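Local coordinates for protein putative succinylglutamate desuccinylase / aspartoacylase (Shewanella amazonensis, PDB 3FMC) that probably acts as a zinc-dependent hydrolase of the succinylglutamate desuccinylase/aspartoacylase family, its true substrate not being established, at residues C[46-49]-C[50-54]; C[111-114]-C[115-119]; C[146-149]-C[150-154]; C[217-220]-C[221-225]; C[253-256]-C[257-261]. One frame throughout, in Å; residues are numbered along the deposited sequence.

Interaction 1 of 5, residues C[46-49]-C[50-54]; sequences EVQG and NAVIY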
loop_
_atom_site.group_PDB
_atom_site.type_symbol
_atom_site.label_atom_id
_atom_site.label_comp_id
_atom_site.label_asym_id
_atom_site.label_seq_id
_atom_site.Cartn_x
_atom_site.Cartn_y
_atom_site.Cartn_z
ATOM N N GLU C 46 -11.570 -3.162 11.836
ATOM C CA GLU C 46 -12.252 -3.790 12.993
ATOM C C GLU C 46 -13.678 -3.303 13.100
ATOM O O GLU C 46 -14.074 -2.732 14.096
ATOM C CB GLU C 46 -11.397 -3.549 14.255
ATOM C CG GLU C 46 -9.961 -4.147 14.106
ATOM C CD GLU C 46 -9.093 -3.987 15.297
ATOM O OE1 GLU C 46 -9.591 -3.484 16.359
ATOM O OE2 GLU C 46 -7.883 -4.406 15.212
ATOM N N VAL C 47 -14.441 -3.592 12.051
ATOM C CA VAL C 47 -15.758 -3.009 11.855
ATOM C C VAL C 47 -16.874 -3.623 12.696
ATOM O O VAL C 47 -17.897 -3.011 12.852
ATOM C CB VAL C 47 -16.137 -2.958 10.341
ATOM C CG1 VAL C 47 -15.154 -1.999 9.563
ATOM C CG2 VAL C 47 -16.191 -4.351 9.681
ATOM N N GLN C 48 -16.674 -4.818 13.260
ATOM C CA GLN C 48 -17.758 -5.438 14.026
ATOM C C GLN C 48 -18.220 -4.591 15.213
ATOM O O GLN C 48 -19.385 -4.661 15.634
ATOM C CB GLN C 48 -17.327 -6.850 14.454
ATOM C CG GLN C 48 -18.360 -7.591 15.373
ATOM C CD GLN C 48 -19.550 -8.113 14.660
ATOM O OE1 GLN C 48 -19.934 -7.646 13.582
ATOM N NE2 GLN C 48 -20.197 -9.082 15.281
ATOM N N GLY C 49 -17.324 -3.785 15.781
ATOM C CA GLY C 49 -17.678 -2.901 16.874
ATOM C C GLY C 49 -18.810 -1.929 16.552
ATOM O O GLY C 49 -19.554 -1.536 17.450
ATOM N N ASN C 50 -18.956 -1.560 15.285
ATOM C CA ASN C 50 -20.085 -0.728 14.851
ATOM C C ASN C 50 -21.403 -1.508 15.003
ATOM O O ASN C 50 -22.449 -0.943 15.421
ATOM C CB ASN C 50 -19.915 -0.281 13.392
ATOM C CG ASN C 50 -18.671 0.586 13.209
ATOM O OD1 ASN C 50 -18.499 1.541 13.933
ATOM N ND2 ASN C 50 -17.772 0.193 12.314
ATOM N N ALA C 51 -21.356 -2.784 14.638
ATOM C CA ALA C 51 -22.532 -3.669 14.731
ATOM C C ALA C 51 -22.880 -3.851 16.200
ATOM O O ALA C 51 -24.086 -3.929 16.564
ATOM C CB ALA C 51 -22.247 -5.070 14.046
ATOM N N VAL C 52 -21.854 -3.907 17.045
ATOM C CA VAL C 52 -22.092 -4.028 18.510
ATOM C C VAL C 52 -22.761 -2.755 19.070
ATOM O O VAL C 52 -23.727 -2.813 19.868
ATOM C CB VAL C 52 -20.821 -4.458 19.289
ATOM C CG1 VAL C 52 -21.090 -4.447 20.800
ATOM C CG2 VAL C 52 -20.318 -5.851 18.831
ATOM N N ILE C 53 -22.263 -1.587 18.658
ATOM C CA ILE C 53 -22.839 -0.315 19.076
ATOM C C ILE C 53 -24.283 -0.214 18.568
ATOM O O ILE C 53 -25.213 0.180 19.317
ATOM C CB ILE C 53 -21.953 0.887 18.652
ATOM C CG1 ILE C 53 -20.684 0.933 19.538
ATOM C CG2 ILE C 53 -22.701 2.209 18.724
ATOM C CD1 ILE C 53 -19.704 2.110 19.237
ATOM N N TYR C 54 -24.491 -0.617 17.329
ATOM C CA TYR C 54 -25.822 -0.607 16.746
ATOM C C TYR C 54 -26.795 -1.434 17.625
ATOM O O TYR C 54 -27.845 -0.959 18.032
ATOM C CB TYR C 54 -25.766 -1.203 15.346
ATOM C CG TYR C 54 -27.123 -1.401 14.721
ATOM C CD1 TYR C 54 -27.842 -0.305 14.221
ATOM C CD2 TYR C 54 -27.696 -2.665 14.634
ATOM C CE1 TYR C 54 -29.075 -0.464 13.673
ATOM C CE2 TYR C 54 -28.938 -2.825 14.084
ATOM C CZ TYR C 54 -29.628 -1.719 13.610
ATOM O OH TYR C 54 -30.853 -1.881 13.027
#
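N50 folds back on V47 in the opening turn of helix 48-60: N50 N donates to V47 O at 3.0 Å, the donor standing 47° above the carbonyl plane. The side chain follows the same course, since CG lies anti to the carbonyl carbon (chi1 -62°), and N50 ND2 comes 4.1 Å from V47 CB. One step on, Q48 O takes V52 N at 2.9 Å in its carbonyl plane and a weak bond from A51 N, while I53 N reaches G49 O at 3.0 Å. The branches of the next turn lie over these carbonyls, V52 CG2 resting 3.5 Å from Q48 O and I53 CG1 beside G49 O. Q48 bends at chi2 (76°), which sets OE1 alongside A51 CB at 3.5 Å.

Both buried amides are held from a second shell. Q48 OE1 accepts from D250 N; N50 ND2 donates to N41 OD1, and N50 OD1 accepts from L74 N. A leucine in place of N50 would probably leave N41 OD1 and L74 N without their buried amide partner and the turn untied from the loops that follow strands 36-40 and 69-72. Just ahead of the turn, E46 gathers with H43 and H172 in the manner of this family's zinc ligands, consistent with a metal site, though no ion is modelled there.

The helix is wedged between elements: Q48, A51 and V52 meet A254 of helix 251-267, V52 and I53 lie on L171 of strand 167-174, I53 touches A40 of strand 36-40, and A51 packs on L321 of a second subunit.

Interaction 2 of 5, residues C[111-114]-C[115-119]; sequences IEVW and YQEHS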
loop_
_atom_site.group_PDB
_atom_site.type_symbol
_atom_site.label_atom_id
_atom_site.label_comp_id
_atom_site.label_asym_id
_atom_site.label_seq_id
_atom_site.Cartn_x
_atom_site.Cartn_y
_atom_site.Cartn_z
ATOM N N ILE C 111 1.882 13.160 39.803
ATOM C CA ILE C 111 0.637 12.858 40.517
ATOM C C ILE C 111 0.827 12.950 42.036
ATOM O O ILE C 111 -0.081 13.383 42.756
ATOM C CB ILE C 111 0.029 11.493 40.044
ATOM C CG1 ILE C 111 -0.439 11.654 38.599
ATOM C CG2 ILE C 111 -1.146 11.066 40.939
ATOM C CD1 ILE C 111 -0.848 10.356 37.863
ATOM N N GLU C 112 1.996 12.561 42.505
ATOM C CA GLU C 112 2.311 12.717 43.928
ATOM C C GLU C 112 2.143 14.197 44.307
ATOM O O GLU C 112 1.429 14.506 45.241
ATOM C CB GLU C 112 3.711 12.174 44.258
ATOM C CG GLU C 112 4.137 12.376 45.729
ATOM C CD GLU C 112 3.116 11.801 46.747
ATOM O OE1 GLU C 112 2.805 10.591 46.655
ATOM O OE2 GLU C 112 2.647 12.567 47.627
ATOM N N VAL C 113 2.755 15.107 43.543
ATOM C CA VAL C 113 2.634 16.550 43.797
ATOM C C VAL C 113 1.216 17.029 43.626
ATOM O O VAL C 113 0.709 17.792 44.429
ATOM C CB VAL C 113 3.621 17.384 42.900
ATOM C CG1 VAL C 113 3.345 18.899 42.992
ATOM C CG2 VAL C 113 5.061 17.064 43.282
ATOM N N TRP C 114 0.534 16.578 42.579
ATOM C CA TRP C 114 -0.856 16.974 42.386
ATOM C C TRP C 114 -1.669 16.515 43.603
ATOM O O TRP C 114 -2.507 17.251 44.122
ATOM C CB TRP C 114 -1.438 16.330 41.118
ATOM C CG TRP C 114 -2.791 16.827 40.774
ATOM C CD1 TRP C 114 -3.085 17.780 39.836
ATOM C CD2 TRP C 114 -4.062 16.412 41.338
ATOM N NE1 TRP C 114 -4.440 17.968 39.770
ATOM C CE2 TRP C 114 -5.061 17.167 40.698
ATOM C CE3 TRP C 114 -4.443 15.480 42.332
ATOM C CZ2 TRP C 114 -6.410 17.025 40.992
ATOM C CZ3 TRP C 114 -5.781 15.340 42.632
ATOM C CH2 TRP C 114 -6.758 16.117 41.964
ATOM N N TYR C 115 -1.436 15.266 44.033
ATOM C CA TYR C 115 -2.164 14.756 45.197
ATOM C C TYR C 115 -1.935 15.635 46.432
ATOM O O TYR C 115 -2.894 16.050 47.097
ATOM C CB TYR C 115 -1.802 13.308 45.496
ATOM C CG TYR C 115 -2.497 12.819 46.730
ATOM C CD1 TYR C 115 -3.843 12.481 46.694
ATOM C CD2 TYR C 115 -1.812 12.715 47.940
ATOM C CE1 TYR C 115 -4.509 12.044 47.854
ATOM C CE2 TYR C 115 -2.456 12.291 49.101
ATOM C CZ TYR C 115 -3.802 11.944 49.048
ATOM O OH TYR C 115 -4.463 11.495 50.175
ATOM N N GLN C 116 -0.674 15.916 46.740
ATOM C CA GLN C 116 -0.361 16.750 47.917
ATOM C C GLN C 116 -1.096 18.087 47.860
ATOM O O GLN C 116 -1.668 18.528 48.860
ATOM C CB GLN C 116 1.154 16.919 48.114
ATOM C CG GLN C 116 1.864 15.587 48.515
ATOM C CD GLN C 116 1.256 14.903 49.781
ATOM O OE1 GLN C 116 0.927 15.562 50.773
ATOM N NE2 GLN C 116 1.119 13.586 49.731
ATOM N N GLU C 117 -1.139 18.687 46.678
ATOM C CA GLU C 117 -1.813 19.979 46.481
ATOM C C GLU C 117 -3.331 19.953 46.552
ATOM O O GLU C 117 -3.956 20.997 46.680
ATOM C CB GLU C 117 -1.347 20.591 45.160
ATOM C CG GLU C 117 0.163 20.858 45.175
ATOM C CD GLU C 117 0.733 21.448 43.896
ATOM O OE1 GLU C 117 0.058 21.407 42.835
ATOM O OE2 GLU C 117 1.893 21.936 43.971
ATOM N N HIS C 118 -3.941 18.770 46.463
ATOM C CA HIS C 118 -5.398 18.657 46.551
ATOM C C HIS C 118 -5.862 17.754 47.701
ATOM O O HIS C 118 -7.063 17.541 47.873
ATOM C CB HIS C 118 -5.946 18.082 45.237
ATOM C CG HIS C 118 -5.640 18.921 44.041
ATOM N ND1 HIS C 118 -4.403 18.918 43.438
ATOM C CD2 HIS C 118 -6.407 19.796 43.345
ATOM C CE1 HIS C 118 -4.422 19.767 42.417
ATOM N NE2 HIS C 118 -5.626 20.309 42.339
ATOM N N SER C 119 -4.925 17.237 48.499
ATOM C CA SER C 119 -5.276 16.219 49.516
ATOM C C SER C 119 -6.253 16.701 50.593
ATOM O O SER C 119 -6.937 15.891 51.212
ATOM C CB SER C 119 -4.026 15.612 50.160
ATOM O OG SER C 119 -3.268 16.583 50.827
#
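W114 lays its six-membered ring over the imidazole of H118 in an offset stack, centroids 3.6 Å apart and planes 13° from parallel. This is an aromatic pair spaced i to i+4, one turn apart on the short helix 111-118. The indole CG is anti to the backbone N (chi1 -173°), which swings the ring along the helix as far as H118. H118 ND1 stands over the centre of the indole and CE1 meets CE2 of W114 at 3.2 Å, while H118 CB makes a CH-pi contact over the face of the same six-membered ring.

The histidine is probably kept from turning, because its ND1 also donates to W114 O at 2.6 Å, nearly straight and close to the imidazole plane. That carbonyl takes a second, weak bond from H118 N, and one residue thus supplies both the ring and the acceptor that fix H118. The pyrrole N-H of the indole is also tied, NE1 donating to T133 OG1, and F130 meets the ring edge-to-face, both from helix 123-142.

On another side of the helix the contacts are polar. E112 and Q116 both bend at chi2, and Q116 NE2 donates to E112 OE2 at 2.8 Å, met nearly end-on to the C-O bond with carboxylate and amide almost coplanar. V113 and E117 run side by side, V113 CG1 lying 3.5 Å from E117 OE2. Y115 leans on V224 and A225 of helix 210-227, and S119 CB lies over one face of its ring. S119 OG, in turn, donates to Q116 O at 3.2 Å.

Interaction 3 of 5, residues C[146-149]-C[150-154]; sequences WGVT and TGHRL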
loop_
_atom_site.group_PDB
_atom_site.type_symbol
_atom_site.label_atom_id
_atom_site.label_comp_id
_atom_site.label_asym_id
_atom_site.label_seq_id
_atom_site.Cartn_x
_atom_site.Cartn_y
_atom_site.Cartn_z
ATOM N N TRP C 146 3.453 24.105 17.040
ATOM C CA TRP C 146 4.158 23.122 16.220
ATOM C C TRP C 146 3.228 21.995 15.792
ATOM O O TRP C 146 3.602 21.142 14.981
ATOM C CB TRP C 146 5.350 22.528 16.977
ATOM C CG TRP C 146 6.463 23.516 17.263
ATOM C CD1 TRP C 146 6.576 24.301 18.360
ATOM C CD2 TRP C 146 7.592 23.820 16.425
ATOM N NE1 TRP C 146 7.718 25.087 18.272
ATOM C CE2 TRP C 146 8.349 24.829 17.092
ATOM C CE3 TRP C 146 8.036 23.362 15.164
ATOM C CZ2 TRP C 146 9.555 25.335 16.575
ATOM C CZ3 TRP C 146 9.241 23.900 14.640
ATOM C CH2 TRP C 146 9.957 24.879 15.339
ATOM N N GLY C 147 2.019 21.986 16.331
ATOM C CA GLY C 147 0.982 21.033 15.964
ATOM C C GLY C 147 1.257 19.650 16.474
ATOM O O GLY C 147 2.224 19.431 17.205
ATOM N N VAL C 148 0.367 18.729 16.130
ATOM C CA VAL C 148 0.494 17.343 16.535
ATOM C C VAL C 148 0.190 16.424 15.336
ATOM O O VAL C 148 -0.441 16.835 14.336
ATOM C CB VAL C 148 -0.478 16.989 17.731
ATOM C CG1 VAL C 148 -0.190 17.890 18.945
ATOM C CG2 VAL C 148 -1.984 17.062 17.308
ATOM N N THR C 149 0.574 15.171 15.459
ATOM C CA THR C 149 0.327 14.223 14.349
ATOM C C THR C 149 -1.163 14.017 14.079
ATOM O O THR C 149 -2.032 14.283 14.933
ATOM C CB THR C 149 0.985 12.816 14.603
ATOM O OG1 THR C 149 0.288 12.136 15.642
ATOM C CG2 THR C 149 2.460 12.904 14.954
ATOM N N THR C 150 -1.468 13.488 12.901
ATOM C CA THR C 150 -2.831 13.170 12.510
ATOM C C THR C 150 -3.469 12.236 13.540
ATOM O O THR C 150 -4.596 12.472 13.999
ATOM C CB THR C 150 -2.831 12.561 11.071
ATOM O OG1 THR C 150 -2.251 13.555 10.181
ATOM C CG2 THR C 150 -4.288 12.124 10.632
ATOM N N GLY C 151 -2.712 11.208 13.914
ATOM C CA GLY C 151 -3.198 10.170 14.840
ATOM C C GLY C 151 -3.292 10.705 16.259
ATOM O O GLY C 151 -4.220 10.385 16.980
ATOM N N HIS C 152 -2.363 11.550 16.654
ATOM C CA HIS C 152 -2.429 12.134 18.002
ATOM C C HIS C 152 -3.632 13.051 18.146
ATOM O O HIS C 152 -4.293 13.051 19.214
ATOM C CB HIS C 152 -1.124 12.851 18.340
ATOM C CG HIS C 152 -0.925 13.139 19.793
ATOM N ND1 HIS C 152 -0.886 12.142 20.762
ATOM C CD2 HIS C 152 -0.646 14.300 20.429
ATOM C CE1 HIS C 152 -0.610 12.695 21.932
ATOM N NE2 HIS C 152 -0.443 13.998 21.755
ATOM N N ARG C 153 -3.951 13.825 17.110
ATOM C CA ARG C 153 -5.108 14.697 17.195
ATOM C C ARG C 153 -6.351 13.827 17.381
ATOM O O ARG C 153 -7.220 14.131 18.177
ATOM C CB ARG C 153 -5.241 15.575 15.971
ATOM C CG ARG C 153 -6.518 16.368 15.902
ATOM C CD ARG C 153 -6.510 17.390 14.756
ATOM N NE ARG C 153 -5.551 18.391 15.141
ATOM C CZ ARG C 153 -5.819 19.423 15.919
ATOM N NH1 ARG C 153 -7.050 19.652 16.363
ATOM N NH2 ARG C 153 -4.831 20.226 16.261
ATOM N N LEU C 154 -6.450 12.743 16.628
ATOM C CA LEU C 154 -7.611 11.875 16.785
ATOM C C LEU C 154 -7.693 11.290 18.174
ATOM O O LEU C 154 -8.735 11.386 18.837
ATOM C CB LEU C 154 -7.571 10.735 15.769
ATOM C CG LEU C 154 -8.584 9.591 15.898
ATOM C CD1 LEU C 154 -10.020 10.041 15.649
ATOM C CD2 LEU C 154 -8.206 8.362 15.007
HETATM O O HOH W 1 -3.033 17.753 13.904
#
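T149 is the N-cap of helix 150-163, its hydroxyl capping the first turn at H152 N. T149 OG1 accepts from H152 N at 2.9 Å; the oxygen sits between its own backbone N and carbonyl carbon (chi1 71°), where it can face the incoming N-H. T149 O then takes R153 N, also at 2.9 Å, starting the regular helical bonding. OG1 has a second partner in E103 OE2, while the backbone oxygen of E103 holds H152 ND1 and R141 NE meets H152 NE2, fixing the imidazole from both nitrogens. A valine in place of T149 would probably leave H152 N uncapped and E103 OE2 without its hydroxyl partner.

V148, the residue before the cap, fills the corner beside the turn. Its CB approaches the edge of the imidazole, 3.8 Å from H152 CD2, and its CG2 crosses R153 CB at the same separation of 3.8 Å. A water bridges the pair, donating to V148 O at 2.8 Å and accepting from R153 NE in the guanidinium plane. T150 OG1 bonds Q354 O of a third subunit, so the helix start borders a subunit interface. Side-chain oxygen to N3 and carbonyl to N4 is the classic threonine N-cap.

Interaction 4 of 5, residues C[217-220]-C[221-225]; sequences PWWT and LAEVA
L221 packs against W218 and over P217 O on the buried side of helix 210-227, where L221 N donates to P217 O at 3.0 Å and L221 CB lies 3.4 Å from the same oxygen. The leucine methyl CD2 meets W218 CE3 at 4.2 Å, an apolar contact, and A222 N bonds W218 O. The helix kinks here, for the N atoms of P217 and W218 have no bond to the preceding turn. On the flank facing helix 111-118, V224 N bonds T220 O and V224 CG2 comes to 3.3 Å from that oxygen.

The W219-E223 side is looser. E223 OE2 hangs over one face of the indole, 3.8 Å from W219 CD1, with carboxylate and ring planes 56° apart. The glutamate is solvent-exposed, its chain extended beyond CG, and its OE2 accepts from N204 ND2. T220 OG1 folds back onto V216 O.

Y186 meets W219 edge-to-face. P217 and W218 press against helix 123-142, F130 meeting W218 edge-to-face, while T220 and V224 rest on I111, E112 and Y115 of helix 111-118.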
loop_
_atom_site.group_PDB
_atom_site.type_symbol
_atom_site.label_atom_id
_atom_site.label_comp_id
_atom_site.label_asym_id
_atom_site.label_seq_id
_atom_site.Cartn_x
_atom_site.Cartn_y
_atom_site.Cartn_z
ATOM N N PRO C 217 -3.965 7.283 34.791
ATOM C CA PRO C 217 -3.864 8.391 35.761
ATOM C C PRO C 217 -4.597 8.102 37.070
ATOM O O PRO C 217 -4.111 8.431 38.168
ATOM C CB PRO C 217 -4.540 9.584 35.040
ATOM C CG PRO C 217 -4.550 9.219 33.583
ATOM C CD PRO C 217 -4.601 7.715 33.525
ATOM N N TRP C 218 -5.763 7.499 36.935
ATOM C CA TRP C 218 -6.607 7.165 38.116
ATOM C C TRP C 218 -6.052 6.075 39.015
ATOM O O TRP C 218 -6.253 6.132 40.259
ATOM C CB TRP C 218 -8.000 6.819 37.692
ATOM C CG TRP C 218 -8.701 7.924 36.982
ATOM C CD1 TRP C 218 -8.841 8.068 35.646
ATOM C CD2 TRP C 218 -9.419 9.022 37.583
ATOM N NE1 TRP C 218 -9.568 9.207 35.364
ATOM C CE2 TRP C 218 -9.942 9.805 36.530
ATOM C CE3 TRP C 218 -9.653 9.426 38.906
ATOM C CZ2 TRP C 218 -10.710 10.965 36.754
ATOM C CZ3 TRP C 218 -10.395 10.602 39.127
ATOM C CH2 TRP C 218 -10.924 11.341 38.056
ATOM N N TRP C 219 -5.402 5.074 38.399
ATOM C CA TRP C 219 -4.831 3.947 39.137
ATOM C C TRP C 219 -3.630 4.477 39.899
ATOM O O TRP C 219 -3.434 4.167 41.077
ATOM C CB TRP C 219 -4.365 2.864 38.177
ATOM C CG TRP C 219 -4.168 1.487 38.763
ATOM C CD1 TRP C 219 -4.029 1.150 40.093
ATOM C CD2 TRP C 219 -4.048 0.269 38.027
ATOM N NE1 TRP C 219 -3.840 -0.195 40.220
ATOM C CE2 TRP C 219 -3.845 -0.769 38.969
ATOM C CE3 TRP C 219 -4.089 -0.054 36.658
ATOM C CZ2 TRP C 219 -3.704 -2.105 38.584
ATOM C CZ3 TRP C 219 -3.937 -1.375 36.288
ATOM C CH2 TRP C 219 -3.739 -2.382 37.253
ATOM N N THR C 220 -2.802 5.273 39.216
ATOM C CA THR C 220 -1.644 5.891 39.853
ATOM C C THR C 220 -2.063 6.812 41.020
ATOM O O THR C 220 -1.407 6.819 42.055
ATOM C CB THR C 220 -0.830 6.671 38.816
ATOM O OG1 THR C 220 -0.371 5.745 37.812
ATOM C CG2 THR C 220 0.343 7.345 39.475
ATOM N N LEU C 221 -3.129 7.584 40.834
ATOM C CA LEU C 221 -3.655 8.458 41.870
ATOM C C LEU C 221 -4.112 7.629 43.090
ATOM O O LEU C 221 -3.856 8.024 44.211
ATOM C CB LEU C 221 -4.872 9.260 41.360
ATOM C CG LEU C 221 -5.575 10.179 42.367
ATOM C CD1 LEU C 221 -4.630 11.331 42.714
ATOM C CD2 LEU C 221 -6.888 10.707 41.820
ATOM N N ALA C 222 -4.774 6.502 42.843
ATOM C CA ALA C 222 -5.262 5.620 43.916
ATOM C C ALA C 222 -4.064 5.069 44.678
ATOM O O ALA C 222 -4.099 4.982 45.927
ATOM C CB ALA C 222 -6.100 4.484 43.328
ATOM N N GLU C 223 -3.006 4.738 43.944
ATOM C CA GLU C 223 -1.737 4.230 44.535
ATOM C C GLU C 223 -1.108 5.266 45.432
ATOM O O GLU C 223 -0.676 4.974 46.556
ATOM C CB GLU C 223 -0.724 3.836 43.428
ATOM C CG GLU C 223 -1.103 2.587 42.643
ATOM C CD GLU C 223 -0.146 2.280 41.482
ATOM O OE1 GLU C 223 0.716 3.138 41.127
ATOM O OE2 GLU C 223 -0.284 1.165 40.918
ATOM N N VAL C 224 -1.011 6.489 44.915
ATOM C CA VAL C 224 -0.472 7.608 45.676
ATOM C C VAL C 224 -1.295 7.856 46.940
ATOM O O VAL C 224 -0.729 8.015 47.996
ATOM C CB VAL C 224 -0.369 8.885 44.820
ATOM C CG1 VAL C 224 -0.118 10.135 45.701
ATOM C CG2 VAL C 224 0.741 8.671 43.721
ATOM N N ALA C 225 -2.616 7.915 46.821
ATOM C CA ALA C 225 -3.490 8.142 47.988
ATOM C C ALA C 225 -3.289 7.021 49.043
ATOM O O ALA C 225 -3.147 7.291 50.264
ATOM C CB ALA C 225 -4.958 8.264 47.544
#

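Interaction 5 of 5, residues C[253-256]-C[257-261]; sequences DALE and DAEGI
D253 and D257 form a one-turn acidic pair within helix 251-267, an i to i+4 arrangement with one flank bound by a lysine. D257 N donates to D253 O at 3.2 Å, in the carbonyl plane. D257 CG lies anti to the carbonyl carbon (chi1 -60°), which lays the carboxylate back along the turn, CG 3.5 Å from D253 O. A shared water sits 2.9 Å from D253 OD2 and 2.6 Å from D257 OD2, though it may lack protons for all the acceptors around it.

K179, from strand 176-184, answers the charge: its NZ makes salt bridges to D253 OD1 and D257 OD1 and, in the conformer of E256 described, to E256 OE2. The lysine would probably offset the closeness of E256 OE2 to D257 OD1, 4.4 Å in that conformer, one of two. R248 adds a further salt bridge at D253 OD2.

Around the helix from this cluster, L255 and E259 cross, the carboxylate oxygen E259 OE2 lying alongside L255 CG at 3.7 Å. E259 N bonds L255 O at 2.9 Å, and G260 N reaches E256 O in the same way. E259 is solvent-exposed, and L255, partly exposed beside it, meets L59 of helix 48-60.

The buried flank packs between two elements: A254 rests on Q48 and A51 of helix 48-60, while D257 and I261 lie on L243 and L241 of strand 237-243.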
loop_
_atom_site.group_PDB
_atom_site.type_symbol
_atom_site.label_atom_id
_atom_site.label_comp_id
_atom_site.label_asym_id
_atom_site.label_seq_id
_atom_site.Cartn_x
_atom_site.Cartn_y
_atom_site.Cartn_z
ATOM N N ASP C 253 -24.146 -12.117 15.963
ATOM C CA ASP C 253 -23.047 -12.238 16.920
ATOM C C ASP C 253 -22.891 -10.942 17.742
ATOM O O ASP C 253 -22.645 -10.973 18.949
ATOM C CB ASP C 253 -21.751 -12.601 16.176
ATOM C CG ASP C 253 -20.715 -13.221 17.085
ATOM O OD1 ASP C 253 -21.115 -13.958 18.008
ATOM O OD2 ASP C 253 -19.506 -13.016 16.829
ATOM N N ALA C 254 -23.051 -9.791 17.086
ATOM C CA ALA C 254 -22.984 -8.479 17.755
ATOM C C ALA C 254 -24.079 -8.320 18.845
ATOM O O ALA C 254 -23.879 -7.644 19.860
ATOM C CB ALA C 254 -23.095 -7.362 16.707
ATOM N N LEU C 255 -25.233 -8.935 18.629
ATOM C CA LEU C 255 -26.305 -8.928 19.640
ATOM C C LEU C 255 -25.829 -9.619 20.925
ATOM O O LEU C 255 -26.047 -9.116 22.034
ATOM C CB LEU C 255 -27.569 -9.575 19.084
ATOM C CG LEU C 255 -28.817 -9.460 19.984
ATOM C CD1 LEU C 255 -29.154 -7.976 20.446
ATOM C CD2 LEU C 255 -29.949 -10.168 19.239
ATOM N N GLU C 256 -25.192 -10.773 20.787
ATOM C CA GLU C 256 -24.626 -11.478 21.946
ATOM C C GLU C 256 -23.652 -10.592 22.708
ATOM O O GLU C 256 -23.694 -10.490 23.934
ATOM C CB GLU C 256 -23.926 -12.780 21.501
ATOM C CG GLU C 256 -22.903 -13.301 22.522
ATOM C CD GLU C 256 -22.306 -14.643 22.152
ATOM O OE1 GLU C 256 -23.083 -15.612 22.057
ATOM O OE2 GLU C 256 -21.058 -14.731 22.004
ATOM N N ASP C 257 -22.768 -9.919 21.977
ATOM C CA ASP C 257 -21.803 -9.036 22.621
ATOM C C ASP C 257 -22.530 -7.903 23.383
ATOM O O ASP C 257 -22.187 -7.556 24.518
ATOM C CB ASP C 257 -20.888 -8.397 21.569
ATOM C CG ASP C 257 -20.116 -9.414 20.772
ATOM O OD1 ASP C 257 -19.803 -10.521 21.302
ATOM O OD2 ASP C 257 -19.819 -9.120 19.597
ATOM N N ALA C 258 -23.517 -7.307 22.728
ATOM C CA ALA C 258 -24.287 -6.204 23.343
ATOM C C ALA C 258 -24.998 -6.683 24.627
ATOM O O ALA C 258 -25.056 -5.958 25.633
ATOM C CB ALA C 258 -25.296 -5.673 22.330
ATOM N N GLU C 259 -25.466 -7.933 24.616
ATOM C CA GLU C 259 -26.165 -8.496 25.795
ATOM C C GLU C 259 -25.210 -8.644 26.975
ATOM O O GLU C 259 -25.553 -8.380 28.139
ATOM C CB GLU C 259 -26.879 -9.790 25.404
ATOM C CG GLU C 259 -28.122 -9.544 24.548
ATOM C CD GLU C 259 -28.686 -10.838 23.921
ATOM O OE1 GLU C 259 -28.041 -11.909 24.017
ATOM O OE2 GLU C 259 -29.761 -10.779 23.297
ATOM N N GLY C 260 -23.964 -9.000 26.693
ATOM C CA GLY C 260 -22.941 -9.044 27.733
ATOM C C GLY C 260 -22.618 -7.680 28.306
ATOM O O GLY C 260 -22.474 -7.518 29.498
ATOM N N ILE C 261 -22.456 -6.684 27.436
ATOM C CA ILE C 261 -22.214 -5.315 27.871
ATOM C C ILE C 261 -23.365 -4.886 28.786
ATOM O O ILE C 261 -23.133 -4.309 29.839
ATOM C CB ILE C 261 -22.093 -4.370 26.673
ATOM C CG1 ILE C 261 -20.804 -4.703 25.883
ATOM C CG2 ILE C 261 -22.086 -2.902 27.140
ATOM C CD1 ILE C 261 -20.602 -3.933 24.582
HETATM O O HOH W 2 -18.749 -10.307 17.506
#

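Two pairs of contacts join directly. Interactions 1 and 5, with centres 10 Å apart, pack helix 48-60 against helix 251-267: V52 CG2 lies 3.4 Å from D257 OD2, and A254 CB touches A51 C at 3.6 Å. Interactions 2 and 4, also 10 Å between centres, join helices 111-118 and 210-227, with I111 CD1 3.6 Å from T220 CG2. These two pairs lie far apart, 32 to 41 Å between centres across the pairs. Interaction 3 stands alone, its nearest atoms about 12 Å from interaction 1. Interaction 1 alone includes E46, which with H43 and H172 probably marks the zinc site.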